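Local coordinates for protein macrolide 2'-phosphotransferase MphH (Brachybacterium faecium, PDB 5UXD) that binds the macrolide antibiotic azithromycin and probably inactivates such drugs by phosphorylating their 2'-hydroxyl group, as a kinase-like antibiotic resistance enzyme, at residues Arg148-Leu161 / Trp178-Ser192. Sequence-based numbering, arbitrary orientation.
Sequences RSPAQVRGAWRQDL and WEAWLADDGCWPGHS
Arg-154 sets CG anti to its own N (chi1 -165°) and stays extended to NE, which lays the chain across Trp-188; there the guanidinium stacks flat on the indole, planes 7° apart, with CD over the five-membered ring. Held in that plane, it grips two acceptors at its edge. NE and NH2 both reach Leu-182 O, NH2 at 2.8 Å, while NH1 and NH2 form an end-on salt bridge to Asp-185 OD1, the carboxylate plane nearly perpendicular to the guanidinium. Trp-188 NE1 donates a hydrogen bond to Trp-181 O (3.0 Å), which helps hold the ring against the arginine. Trp-157 receives two indole edges on its face: Trp-181 CH2 sits 3.6 Å from Trp-157 CD2, and Trp-188 makes an offset edge-to-face pair. Leu-182 wedges CD2 against Trp-157 CB and CD1 against Leu-161 CD2. At the other end, Ser-192 OG donates to Arg-148 O (2.8 Å) just before the Ser-149/Gln-152 capping box, and a water joins Pro-150 O to Pro-189 O. The contact joins consecutive helices 150-167 and 172-183, whose segments 150-161 and 178-183 run nearly antiparallel; the aromatic cluster packs on helix 259-268 through Met-266 and His-262, while Leu-161 and Trp-178 meet Leu-272 of helix 270-281.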
ATOM      1  N   ARG A 148      -0.444 -16.295   3.040  1.00 16.60           N
ATOM      2  CA  ARG A 148      -0.649 -17.230   1.938  0.59 16.36           C
ATOM      3  C   ARG A 148       0.685 -17.872   1.581  1.00 20.15           C
ATOM      4  O   ARG A 148       1.651 -17.165   1.271  1.00 18.90           O
ATOM      5  CB  ARG A 148      -1.244 -16.521   0.712  0.59 21.49           C
ATOM      6  CG  ARG A 148      -2.709 -16.109   0.861  0.59 19.68           C
ATOM      7  CD  ARG A 148      -3.216 -15.358  -0.373  0.59 22.63           C
ATOM      8  NE  ARG A 148      -4.594 -14.903  -0.195  0.59 19.05           N
ATOM      9  CZ  ARG A 148      -5.223 -14.063  -1.015  0.59 29.66           C
ATOM     10  NH1 ARG A 148      -4.607 -13.583  -2.085  0.59 22.32           N
ATOM     11  NH2 ARG A 148      -6.475 -13.705  -0.764  0.59 29.31           N
ATOM     12  N   SER A 149       0.735 -19.206   1.614  1.00 17.69           N
ATOM     13  CA  SER A 149       1.750 -20.106   1.076  1.00 15.54           C
ATOM     14  C   SER A 149       1.969 -19.760  -0.391  1.00 15.94           C
ATOM     15  O   SER A 149       1.174 -19.007  -0.952  1.00 16.82           O
ATOM     16  CB  SER A 149       1.290 -21.554   1.214  1.00 18.12           C
ATOM     17  OG  SER A 149       0.196 -21.798   0.339  1.00 21.28           O
ATOM     18  N   PRO A 150       3.053 -20.177  -1.065  1.00 13.91           N
ATOM     19  CA  PRO A 150       3.047 -20.076  -2.539  1.00 16.70           C
ATOM     20  C   PRO A 150       1.859 -20.779  -3.186  1.00 17.52           C
ATOM     21  O   PRO A 150       1.266 -20.242  -4.131  1.00 16.36           O
ATOM     22  CB  PRO A 150       4.384 -20.703  -2.933  1.00 18.54           C
ATOM     23  CG  PRO A 150       5.275 -20.427  -1.758  1.00 21.58           C
ATOM     24  CD  PRO A 150       4.388 -20.513  -0.540  1.00 19.01           C
ATOM     25  N   ALA A 151       1.468 -21.952  -2.678  1.00 13.07           N
ATOM     26  CA  ALA A 151       0.315 -22.652  -3.242  1.00 14.52           C
ATOM     27  C   ALA A 151      -0.955 -21.831  -3.090  1.00 16.58           C
ATOM     28  O   ALA A 151      -1.763 -21.746  -4.020  1.00 12.71           O
ATOM     29  CB  ALA A 151       0.150 -24.015  -2.574  1.00 20.26           C
ATOM     30  N   GLN A 152      -1.139 -21.215  -1.922  1.00 13.40           N
ATOM     31  CA  GLN A 152      -2.338 -20.423  -1.675  1.00 13.23           C
ATOM     32  C   GLN A 152      -2.324 -19.119  -2.466  1.00 17.68           C
ATOM     33  O   GLN A 152      -3.393 -18.605  -2.807  1.00 20.05           O
ATOM     34  CB  GLN A 152      -2.478 -20.120  -0.180  1.00 19.53           C
ATOM     35  CG  GLN A 152      -2.819 -21.305   0.693  1.00 20.17           C
ATOM     36  CD  GLN A 152      -2.707 -20.970   2.168  1.00 28.86           C
ATOM     37  OE1 GLN A 152      -1.718 -20.381   2.610  1.00 16.16           O
ATOM     38  NE2 GLN A 152      -3.719 -21.344   2.941  1.00 25.09           N
ATOM     39  N   VAL A 153      -1.134 -18.577  -2.766  1.00 17.14           N
ATOM     40  CA  VAL A 153      -1.065 -17.394  -3.626  1.00 13.44           C
ATOM     41  C   VAL A 153      -1.668 -17.695  -4.992  1.00 15.62           C
ATOM     42  O   VAL A 153      -2.526 -16.958  -5.489  1.00 18.47           O
ATOM     43  CB  VAL A 153       0.387 -16.893  -3.759  1.00 13.84           C
ATOM     44  CG1 VAL A 153       0.472 -15.828  -4.843  1.00 17.03           C
ATOM     45  CG2 VAL A 153       0.935 -16.330  -2.426  1.00 15.33           C
ATOM     46  N   ARG A 154      -1.256 -18.799  -5.628  1.00 15.29           N
ATOM     47  CA  ARG A 154      -1.766 -19.129  -6.956  1.00 14.28           C
ATOM     48  C   ARG A 154      -3.226 -19.559  -6.897  1.00 16.87           C
ATOM     49  O   ARG A 154      -4.033 -19.190  -7.763  1.00 14.46           O
ATOM     50  CB  ARG A 154      -0.900 -20.233  -7.559  1.00 17.72           C
ATOM     51  CG  ARG A 154      -1.061 -20.442  -9.043  1.00 19.27           C
ATOM     52  CD  ARG A 154       0.143 -21.198  -9.565  1.00 22.83           C
ATOM     53  NE  ARG A 154       0.043 -21.468 -10.990  1.00 23.25           N
ATOM     54  CZ  ARG A 154       0.964 -22.132 -11.680  1.00 22.72           C
ATOM     55  NH1 ARG A 154       2.048 -22.598 -11.066  1.00 22.04           N
ATOM     56  NH2 ARG A 154       0.796 -22.339 -12.979  1.00 19.77           N
ATOM     57  N   GLY A 155      -3.584 -20.335  -5.875  1.00 13.03           N
ATOM     58  CA  GLY A 155      -4.957 -20.793  -5.760  1.00 13.48           C
ATOM     59  C   GLY A 155      -5.938 -19.664  -5.517  1.00 17.22           C
ATOM     60  O   GLY A 155      -7.090 -19.726  -5.967  1.00 14.66           O
ATOM     61  N   ALA A 156      -5.507 -18.631  -4.788  1.00 18.79           N
ATOM     62  CA  ALA A 156      -6.366 -17.478  -4.549  1.00 19.60           C
ATOM     63  C   ALA A 156      -6.676 -16.753  -5.850  1.00 18.05           C
ATOM     64  O   ALA A 156      -7.825 -16.373  -6.102  1.00 17.28           O
ATOM     65  CB  ALA A 156      -5.706 -16.521  -3.559  1.00 16.57           C
ATOM     66  N   TRP A 157      -5.671 -16.575  -6.707  1.00 14.80           N
ATOM     67  CA  TRP A 157      -5.946 -15.946  -7.992  1.00 10.92           C
ATOM     68  C   TRP A 157      -6.867 -16.810  -8.848  1.00 14.32           C
ATOM     69  O   TRP A 157      -7.732 -16.289  -9.558  1.00 15.85           O
ATOM     70  CB  TRP A 157      -4.635 -15.662  -8.718  1.00 11.40           C
ATOM     71  CG  TRP A 157      -3.941 -14.428  -8.249  1.00 15.84           C
ATOM     72  CD1 TRP A 157      -2.830 -14.358  -7.445  1.00 15.17           C
ATOM     73  CD2 TRP A 157      -4.280 -13.078  -8.582  1.00 18.13           C
ATOM     74  NE1 TRP A 157      -2.480 -13.046  -7.243  1.00 14.88           N
ATOM     75  CE2 TRP A 157      -3.342 -12.241  -7.941  1.00 18.45           C
ATOM     76  CE3 TRP A 157      -5.287 -12.495  -9.354  1.00 16.83           C
ATOM     77  CZ2 TRP A 157      -3.388 -10.848  -8.044  1.00 17.33           C
ATOM     78  CZ3 TRP A 157      -5.332 -11.110  -9.455  1.00 13.70           C
ATOM     79  CH2 TRP A 157      -4.388 -10.305  -8.809  1.00 20.17           C
ATOM     80  N   ARG A 158      -6.699 -18.139  -8.802  1.00 17.29           N
ATOM     81  CA  ARG A 158      -7.596 -19.009  -9.560  1.00 15.75           C
ATOM     82  C   ARG A 158      -9.023 -18.919  -9.032  1.00 18.44           C
ATOM     83  O   ARG A 158      -9.981 -18.826  -9.812  1.00 19.72           O
ATOM     84  CB  ARG A 158      -7.094 -20.457  -9.515  1.00 15.50           C
ATOM     85  CG  ARG A 158      -5.907 -20.693 -10.428  1.00 15.99           C
ATOM     86  CD  ARG A 158      -5.273 -22.031 -10.153  1.00 17.80           C
ATOM     87  NE  ARG A 158      -4.345 -22.441 -11.207  1.00 16.62           N
ATOM     88  CZ  ARG A 158      -3.256 -23.176 -10.999  1.00 16.02           C
ATOM     89  NH1 ARG A 158      -2.941 -23.588  -9.778  1.00 19.79           N
ATOM     90  NH2 ARG A 158      -2.477 -23.515 -12.018  1.00 19.77           N
ATOM     91  N   GLN A 159      -9.184 -18.942  -7.710  1.00 20.40           N
ATOM     92  CA  GLN A 159     -10.490 -18.816  -7.077  1.00 22.62           C
ATOM     93  C   GLN A 159     -11.116 -17.463  -7.389  1.00 21.60           C
ATOM     94  O   GLN A 159     -12.330 -17.370  -7.611  1.00 22.74           O
ATOM     95  CB  GLN A 159     -10.353 -19.017  -5.570  1.00 21.61           C
ATOM     96  CG  GLN A 159     -11.609 -18.747  -4.786  1.00 33.92           C
ATOM     97  CD  GLN A 159     -11.646 -19.525  -3.486  1.00 41.92           C
ATOM     98  OE1 GLN A 159     -11.528 -18.953  -2.402  1.00 55.53           O
ATOM     99  NE2 GLN A 159     -11.798 -20.840  -3.589  1.00 51.22           N
ATOM    100  N   ASP A 160     -10.284 -16.420  -7.333  1.00 23.64           N
ATOM    101  CA  ASP A 160     -10.754 -15.059  -7.567  1.00 19.07           C
ATOM    102  C   ASP A 160     -11.308 -14.909  -8.973  1.00 19.45           C
ATOM    103  O   ASP A 160     -12.366 -14.304  -9.176  1.00 20.61           O
ATOM    104  CB  ASP A 160      -9.618 -14.062  -7.334  1.00 20.71           C
ATOM    105  CG  ASP A 160      -9.262 -13.890  -5.853  1.00 24.92           C
ATOM    106  OD1 ASP A 160      -9.978 -14.424  -4.986  1.00 24.19           O
ATOM    107  OD2 ASP A 160      -8.254 -13.208  -5.560  1.00 22.31           O
ATOM    108  N   LEU A 161     -10.588 -15.435  -9.968  1.00 18.18           N
ATOM    109  CA  LEU A 161     -11.101 -15.421 -11.332  1.00 14.86           C
ATOM    110  C   LEU A 161     -12.437 -16.143 -11.417  1.00 22.71           C
ATOM    111  O   LEU A 161     -13.357 -15.689 -12.107  1.00 20.17           O
ATOM    112  CB  LEU A 161     -10.082 -16.054 -12.284  1.00 18.37           C
ATOM    113  CG  LEU A 161     -10.532 -16.233 -13.737  1.00 20.02           C
ATOM    114  CD1 LEU A 161     -10.929 -14.892 -14.335  1.00 21.33           C
ATOM    115  CD2 LEU A 161      -9.447 -16.896 -14.570  1.00 17.44           C
ATOM    116  N   TRP A 178      -5.720 -13.997 -18.687  1.00 14.93           N
ATOM    117  CA  TRP A 178      -5.495 -14.326 -17.281  1.00 15.01           C
ATOM    118  C   TRP A 178      -5.396 -15.830 -17.066  1.00 15.32           C
ATOM    119  O   TRP A 178      -4.639 -16.283 -16.197  1.00 14.62           O
ATOM    120  CB  TRP A 178      -6.602 -13.709 -16.430  1.00 14.91           C
ATOM    121  CG  TRP A 178      -6.585 -12.210 -16.525  1.00 17.05           C
ATOM    122  CD1 TRP A 178      -5.497 -11.416 -16.797  1.00 18.07           C
ATOM    123  CD2 TRP A 178      -7.696 -11.323 -16.346  1.00 17.90           C
ATOM    124  NE1 TRP A 178      -5.876 -10.091 -16.809  1.00 14.47           N
ATOM    125  CE2 TRP A 178      -7.219 -10.010 -16.530  1.00 13.85           C
ATOM    126  CE3 TRP A 178      -9.055 -11.516 -16.061  1.00 18.11           C
ATOM    127  CZ2 TRP A 178      -8.050  -8.892 -16.427  1.00 16.19           C
ATOM    128  CZ3 TRP A 178      -9.876 -10.407 -15.957  1.00 18.34           C
ATOM    129  CH2 TRP A 178      -9.378  -9.114 -16.153  1.00 16.12           C
ATOM    130  N   GLU A 179      -6.121 -16.624 -17.860  1.00 18.83           N
ATOM    131  CA  GLU A 179      -5.997 -18.074 -17.750  0.50 16.67           C
ATOM    132  C   GLU A 179      -4.613 -18.544 -18.190  1.00 18.53           C
ATOM    133  O   GLU A 179      -4.041 -19.468 -17.595  1.00 16.71           O
ATOM    134  CB  GLU A 179      -7.098 -18.754 -18.569  0.50 21.48           C
ATOM    135  CG  GLU A 179      -8.462 -18.732 -17.888  0.50 19.51           C
ATOM    136  CD  GLU A 179      -9.603 -19.130 -18.813  0.50 21.63           C
ATOM    137  OE1 GLU A 179      -9.456 -18.998 -20.046  0.50 28.29           O
ATOM    138  OE2 GLU A 179     -10.656 -19.566 -18.302  0.50 24.73           O
ATOM    139  N   ALA A 180      -4.059 -17.914 -19.232  1.00 14.55           N
ATOM    140  CA  ALA A 180      -2.712 -18.262 -19.677  1.00 15.05           C
ATOM    141  C   ALA A 180      -1.669 -17.878 -18.636  1.00 15.97           C
ATOM    142  O   ALA A 180      -0.649 -18.560 -18.491  1.00 18.31           O
ATOM    143  CB  ALA A 180      -2.411 -17.578 -21.009  1.00 16.13           C
ATOM    144  N   TRP A 181      -1.900 -16.773 -17.919  1.00 13.22           N
ATOM    145  CA  TRP A 181      -1.024 -16.366 -16.828  1.00 10.83           C
ATOM    146  C   TRP A 181      -1.069 -17.390 -15.701  1.00 14.75           C
ATOM    147  O   TRP A 181      -0.024 -17.836 -15.208  1.00 15.85           O
ATOM    148  CB  TRP A 181      -1.451 -14.965 -16.338  1.00 11.41           C
ATOM    149  CG  TRP A 181      -0.870 -14.508 -15.036  1.00 17.03           C
ATOM    150  CD1 TRP A 181       0.429 -14.564 -14.658  1.00 14.15           C
ATOM    151  CD2 TRP A 181      -1.575 -13.866 -13.958  1.00 14.72           C
ATOM    152  NE1 TRP A 181       0.585 -14.018 -13.411  1.00 12.82           N
ATOM    153  CE2 TRP A 181      -0.636 -13.597 -12.950  1.00 17.53           C
ATOM    154  CE3 TRP A 181      -2.914 -13.533 -13.740  1.00 18.56           C
ATOM    155  CZ2 TRP A 181      -0.987 -12.991 -11.743  1.00 11.97           C
ATOM    156  CZ3 TRP A 181      -3.265 -12.938 -12.548  1.00 19.66           C
ATOM    157  CH2 TRP A 181      -2.304 -12.679 -11.554  1.00 15.76           C
ATOM    158  N   LEU A 182      -2.277 -17.804 -15.307  1.00 15.67           N
ATOM    159  CA  LEU A 182      -2.418 -18.735 -14.196  1.00 12.28           C
ATOM    160  C   LEU A 182      -1.860 -20.106 -14.540  1.00 15.36           C
ATOM    161  O   LEU A 182      -1.447 -20.842 -13.638  1.00 19.00           O
ATOM    162  CB  LEU A 182      -3.891 -18.857 -13.782  1.00 17.80           C
ATOM    163  CG  LEU A 182      -4.530 -17.566 -13.239  1.00 11.94           C
ATOM    164  CD1 LEU A 182      -6.047 -17.636 -13.298  1.00 18.20           C
ATOM    165  CD2 LEU A 182      -4.067 -17.320 -11.810  1.00 17.20           C
ATOM    166  N   ALA A 183      -1.799 -20.448 -15.826  1.00 12.65           N
ATOM    167  CA  ALA A 183      -1.264 -21.742 -16.240  1.00 16.49           C
ATOM    168  C   ALA A 183       0.252 -21.754 -16.419  1.00 24.67           C
ATOM    169  O   ALA A 183       0.846 -22.840 -16.473  1.00 21.66           O
ATOM    170  CB  ALA A 183      -1.938 -22.183 -17.547  1.00 18.23           C
ATOM    171  N   ASP A 184       0.900 -20.592 -16.510  1.00 15.41           N
ATOM    172  CA  ASP A 184       2.342 -20.538 -16.765  1.00 14.45           C
ATOM    173  C   ASP A 184       3.111 -20.694 -15.458  1.00 21.61           C
ATOM    174  O   ASP A 184       3.258 -19.739 -14.678  1.00 17.38           O
ATOM    175  CB  ASP A 184       2.713 -19.238 -17.472  1.00 15.21           C
ATOM    176  CG  ASP A 184       4.204 -19.078 -17.640  1.00 25.08           C
ATOM    177  OD1 ASP A 184       4.918 -20.107 -17.678  1.00 23.86           O
ATOM    178  OD2 ASP A 184       4.658 -17.914 -17.727  1.00 22.29           O
ATOM    179  N   ASP A 185       3.629 -21.908 -15.240  1.00 18.60           N
ATOM    180  CA  ASP A 185       4.378 -22.209 -14.024  1.00 18.53           C
ATOM    181  C   ASP A 185       5.542 -21.255 -13.822  1.00 20.90           C
ATOM    182  O   ASP A 185       5.936 -20.994 -12.680  1.00 24.50           O
ATOM    183  CB  ASP A 185       4.919 -23.638 -14.078  1.00 20.06           C
ATOM    184  CG  ASP A 185       3.862 -24.690 -13.818  1.00 29.82           C
ATOM    185  OD1 ASP A 185       2.753 -24.363 -13.347  1.00 18.13           O
ATOM    186  OD2 ASP A 185       4.164 -25.863 -14.096  1.00 25.05           O
ATOM    187  N   GLY A 186       6.109 -20.732 -14.913  1.00 19.20           N
ATOM    188  CA  GLY A 186       7.266 -19.859 -14.811  1.00 22.94           C
ATOM    189  C   GLY A 186       7.006 -18.519 -14.147  1.00 17.61           C
ATOM    190  O   GLY A 186       7.958 -17.887 -13.678  1.00 19.80           O
ATOM    191  N   CYS A 187       5.745 -18.072 -14.079  1.00 21.78           N
ATOM    192  CA  CYS A 187       5.437 -16.775 -13.470  1.00 21.57           C
ATOM    193  C   CYS A 187       5.437 -16.811 -11.949  1.00 18.89           C
ATOM    194  O   CYS A 187       5.639 -15.770 -11.314  1.00 19.55           O
ATOM    195  CB  CYS A 187       4.054 -16.281 -13.916  1.00 15.18           C
ATOM    196  SG  CYS A 187       3.999 -15.477 -15.520  1.00 19.20           S
ATOM    197  N   TRP A 188       5.192 -17.967 -11.354  1.00 21.86           N
ATOM    198  CA  TRP A 188       4.648 -17.915 -10.006  1.00 16.22           C
ATOM    199  C   TRP A 188       5.721 -18.138  -8.945  1.00 17.17           C
ATOM    200  O   TRP A 188       6.682 -18.890  -9.159  1.00 17.45           O
ATOM    201  CB  TRP A 188       3.520 -18.948  -9.848  1.00 16.55           C
ATOM    202  CG  TRP A 188       2.374 -18.518 -10.676  1.00 18.40           C
ATOM    203  CD1 TRP A 188       2.157 -18.805 -11.999  1.00 22.20           C
ATOM    204  CD2 TRP A 188       1.325 -17.642 -10.277  1.00 18.72           C
ATOM    205  NE1 TRP A 188       1.015 -18.175 -12.435  1.00 19.65           N
ATOM    206  CE2 TRP A 188       0.488 -17.454 -11.397  1.00 15.58           C
ATOM    207  CE3 TRP A 188       0.998 -17.008  -9.071  1.00 17.91           C
ATOM    208  CZ2 TRP A 188      -0.656 -16.646 -11.350  1.00 13.70           C
ATOM    209  CZ3 TRP A 188      -0.140 -16.211  -9.025  1.00 18.04           C
ATOM    210  CH2 TRP A 188      -0.957 -16.046 -10.156  1.00 13.84           C
ATOM    211  N   PRO A 189       5.550 -17.498  -7.787  1.00 16.99           N
ATOM    212  CA  PRO A 189       6.580 -17.569  -6.745  1.00 16.14           C
ATOM    213  C   PRO A 189       6.660 -18.938  -6.097  1.00 15.11           C
ATOM    214  O   PRO A 189       5.664 -19.656  -5.983  1.00 17.01           O
ATOM    215  CB  PRO A 189       6.127 -16.514  -5.723  1.00 14.56           C
ATOM    216  CG  PRO A 189       4.627 -16.419  -5.929  1.00 15.43           C
ATOM    217  CD  PRO A 189       4.447 -16.586  -7.417  1.00 18.86           C
ATOM    218  N   GLY A 190       7.867 -19.267  -5.636  1.00 17.87           N
ATOM    219  CA  GLY A 190       8.138 -20.474  -4.877  1.00 13.67           C
ATOM    220  C   GLY A 190       8.384 -20.236  -3.405  1.00 19.64           C
ATOM    221  O   GLY A 190       8.734 -21.186  -2.690  1.00 16.96           O
ATOM    222  N   HIS A 191       8.235 -19.002  -2.925  1.00 15.07           N
ATOM    223  CA  HIS A 191       8.360 -18.683  -1.513  1.00 14.36           C
ATOM    224  C   HIS A 191       7.516 -17.445  -1.251  1.00 14.99           C
ATOM    225  O   HIS A 191       7.262 -16.642  -2.164  1.00 16.59           O
ATOM    226  CB  HIS A 191       9.825 -18.452  -1.088  1.00 14.77           C
ATOM    227  CG  HIS A 191      10.443 -17.197  -1.639  1.00 16.09           C
ATOM    228  ND1 HIS A 191      10.682 -17.003  -2.984  1.00 18.66           N
ATOM    229  CD2 HIS A 191      10.889 -16.075  -1.015  1.00 16.00           C
ATOM    230  CE1 HIS A 191      11.244 -15.821  -3.168  1.00 19.54           C
ATOM    231  NE2 HIS A 191      11.375 -15.234  -1.990  1.00 15.97           N
ATOM    232  N   SER A 192       7.045 -17.338  -0.010  1.00 14.17           N
ATOM    233  CA  SER A 192       6.222 -16.273   0.543  1.00 12.52           C
ATOM    234  C   SER A 192       7.040 -15.409   1.489  1.00 16.78           C
ATOM    235  O   SER A 192       7.937 -15.895   2.187  1.00 16.35           O
ATOM    236  CB  SER A 192       5.013 -16.842   1.287  1.00 15.60           C
ATOM    237  OG  SER A 192       4.235 -17.666   0.446  1.00 27.22           O
TER
HETATM  238  O   HOH W   1       2.934 -19.875  -6.505  1.00 17.44           O